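Local coordinates for protein putative acyl-CoA thioester hydrolase (Yersinia pestis KIM10+, PDB 5DM5) that probably hydrolyses acyl-CoA thioesters to free CoA and the carboxylic acid, as a hexameric thioesterase of the hot-dog fold, at residues I100-W105 with F125-V130. Numbering follows the deposited sequence.
Sequences INIEVW and FTYVAV
Ile100 and Phe125 form an antiparallel hydrogen-bonded pair. Ile100 N gives its hydrogen to Phe125 O at 2.9 Å, with an almost straight N-H...O angle of 179°. The return bond, Phe125 N to Ile100 O, is also 2.9 Å but more bent at 147°. Beyond this pair the two segments run apart in opposite directions along their strands, and Ile102 finds its backbone partner in Ala123. The bonds join neighbouring strands 97-106 and 118-129 within the antiparallel sheet of the hot-dog fold, in which the sheet wraps round the long helix 43-60. Ile100, Ile102 and Phe125 turn their side chains to the same face. CD1 of Ile102 sits over one face of the Phe125 ring, 4.0 Å from the centroid, in a CH-pi contact displaced toward the CB end; Ile102 CD1 is 3.6 Å from Phe125 CG. The extended outer arm of Ile102 (chi2 179°) carries the methyl there, and the two side chains cross at about a right angle. Ile102 CD1 also lies 3.9 Å from Tyr127 OH, a van der Waals contact of the methyl with the hydroxyl oxygen; that hydroxyl is hydrogen-bonded to Asp49 O, tying the sheet to helix 43-60. Phe125 also packs on Met45 of the second subunit.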
loop_
_atom_site.group_PDB
_atom_site.type_symbol
_atom_site.label_atom_id
_atom_site.label_comp_id
_atom_site.label_asym_id
_atom_site.label_seq_id
_atom_site.Cartn_x
_atom_site.Cartn_y
_atom_site.Cartn_z
ATOM N N ILE B 100 4.171 -7.147 -28.300
ATOM C CA ILE B 100 5.193 -6.177 -27.896
ATOM C C ILE B 100 6.318 -6.781 -27.074
ATOM O O ILE B 100 6.063 -7.379 -26.040
ATOM C CB ILE B 100 4.568 -5.015 -27.070
ATOM C CG1 ILE B 100 3.592 -4.209 -27.930
ATOM C CG2 ILE B 100 5.641 -4.089 -26.533
ATOM C CD1 ILE B 100 2.947 -3.058 -27.207
ATOM N N ASN B 101 7.559 -6.556 -27.501
ATOM C CA ASN B 101 8.723 -7.045 -26.785
ATOM C C ASN B 101 9.108 -6.029 -25.726
ATOM O O ASN B 101 9.435 -4.893 -26.050
ATOM C CB ASN B 101 9.900 -7.265 -27.732
ATOM C CG ASN B 101 11.073 -7.975 -27.060
ATOM O OD1 ASN B 101 11.073 -9.199 -26.906
ATOM N ND2 ASN B 101 12.030 -7.197 -26.574
ATOM N N ILE B 102 9.152 -6.477 -24.474
ATOM C CA ILE B 102 9.371 -5.621 -23.308
ATOM C C ILE B 102 10.668 -5.940 -22.607
ATOM O O ILE B 102 10.937 -7.098 -22.285
ATOM C CB ILE B 102 8.213 -5.752 -22.301
ATOM C CG1 ILE B 102 6.907 -5.304 -22.968
ATOM C CG2 ILE B 102 8.473 -4.910 -21.072
ATOM C CD1 ILE B 102 5.666 -5.402 -22.098
ATOM N N GLU B 103 11.422 -4.886 -22.311
ATOM C CA GLU B 103 12.749 -4.986 -21.723
ATOM C C GLU B 103 12.824 -4.321 -20.353
ATOM O O GLU B 103 12.409 -3.185 -20.207
ATOM C CB GLU B 103 13.734 -4.274 -22.662
ATOM C CG GLU B 103 13.683 -4.724 -24.141
ATOM C CD GLU B 103 14.644 -3.945 -25.043
ATOM O OE1 GLU B 103 15.386 -3.073 -24.544
ATOM O OE2 GLU B 103 14.651 -4.200 -26.261
ATOM N N VAL B 104 13.450 -4.962 -19.375
ATOM C CA VAL B 104 13.592 -4.361 -18.052
ATOM C C VAL B 104 15.058 -4.287 -17.727
ATOM O O VAL B 104 15.725 -5.314 -17.549
ATOM C CB VAL B 104 12.865 -5.147 -16.940
ATOM C CG1 VAL B 104 13.159 -4.532 -15.595
ATOM C CG2 VAL B 104 11.400 -5.131 -17.169
ATOM N N TRP B 105 15.533 -3.053 -17.627
ATOM C CA TRP B 105 16.931 -2.740 -17.397
ATOM C C TRP B 105 17.083 -2.086 -16.041
ATOM O O TRP B 105 16.137 -1.508 -15.557
ATOM C CB TRP B 105 17.453 -1.794 -18.487
ATOM C CG TRP B 105 17.445 -2.343 -19.921
ATOM C CD1 TRP B 105 16.345 -2.529 -20.724
ATOM C CD2 TRP B 105 18.580 -2.745 -20.710
ATOM N NE1 TRP B 105 16.728 -3.025 -21.946
ATOM C CE2 TRP B 105 18.090 -3.173 -21.963
ATOM C CE3 TRP B 105 19.958 -2.795 -20.474
ATOM C CZ2 TRP B 105 18.930 -3.640 -22.974
ATOM C CZ3 TRP B 105 20.784 -3.263 -21.478
ATOM C CH2 TRP B 105 20.269 -3.677 -22.711
ATOM N N PHE B 125 5.195 -9.827 -24.716
ATOM C CA PHE B 125 3.838 -9.667 -24.241
ATOM C C PHE B 125 2.789 -9.531 -25.312
ATOM O O PHE B 125 3.028 -8.880 -26.312
ATOM C CB PHE B 125 3.808 -8.446 -23.346
ATOM C CG PHE B 125 4.242 -8.731 -21.959
ATOM C CD1 PHE B 125 5.533 -9.115 -21.702
ATOM C CD2 PHE B 125 3.356 -8.601 -20.912
ATOM C CE1 PHE B 125 5.922 -9.387 -20.440
ATOM C CE2 PHE B 125 3.748 -8.861 -19.643
ATOM C CZ PHE B 125 5.033 -9.257 -19.402
ATOM N N THR B 126 1.606 -10.099 -25.092
ATOM C CA THR B 126 0.548 -10.005 -26.102
ATOM C C THR B 126 -0.724 -9.407 -25.522
ATOM O O THR B 126 -1.358 -10.019 -24.632
ATOM C CB THR B 126 0.178 -11.385 -26.676
ATOM O OG1 THR B 126 1.357 -12.107 -27.068
ATOM C CG2 THR B 126 -0.768 -11.225 -27.840
ATOM N N TYR B 127 -1.100 -8.235 -26.050
ATOM C CA TYR B 127 -2.286 -7.480 -25.598
ATOM C C TYR B 127 -3.311 -7.444 -26.711
ATOM O O TYR B 127 -2.974 -7.663 -27.875
ATOM C CB TYR B 127 -1.968 -6.025 -25.218
ATOM C CG TYR B 127 -0.964 -5.815 -24.119
ATOM C CD1 TYR B 127 -1.355 -5.547 -22.825
ATOM C CD2 TYR B 127 0.385 -5.846 -24.401
ATOM C CE1 TYR B 127 -0.425 -5.344 -21.840
ATOM C CE2 TYR B 127 1.313 -5.650 -23.432
ATOM C CZ TYR B 127 0.916 -5.399 -22.151
ATOM O OH TYR B 127 1.885 -5.205 -21.184
ATOM N N VAL B 128 -4.547 -7.098 -26.373
ATOM C CA VAL B 128 -5.609 -7.038 -27.374
ATOM C C VAL B 128 -6.592 -5.850 -27.268
ATOM O O VAL B 128 -7.229 -5.683 -26.232
ATOM C CB VAL B 128 -6.418 -8.339 -27.311
ATOM C CG1 VAL B 128 -7.710 -8.209 -28.098
ATOM C CG2 VAL B 128 -5.582 -9.509 -27.816
ATOM N N ALA B 129 -6.746 -5.047 -28.324
ATOM C CA ALA B 129 -7.700 -3.946 -28.252
ATOM C C ALA B 129 -9.119 -4.494 -28.183
ATOM O O ALA B 129 -9.588 -5.180 -29.091
ATOM C CB ALA B 129 -7.547 -3.029 -29.418
ATOM N N VAL B 130 -9.788 -4.162 -27.087
ATOM C CA VAL B 130 -11.135 -4.607 -26.799
ATOM C C VAL B 130 -12.022 -3.426 -26.506
ATOM O O VAL B 130 -11.545 -2.322 -26.278
ATOM C CB VAL B 130 -11.217 -5.586 -25.587
ATOM C CG1 VAL B 130 -10.333 -6.806 -25.795
ATOM C CG2 VAL B 130 -10.874 -4.870 -24.281
#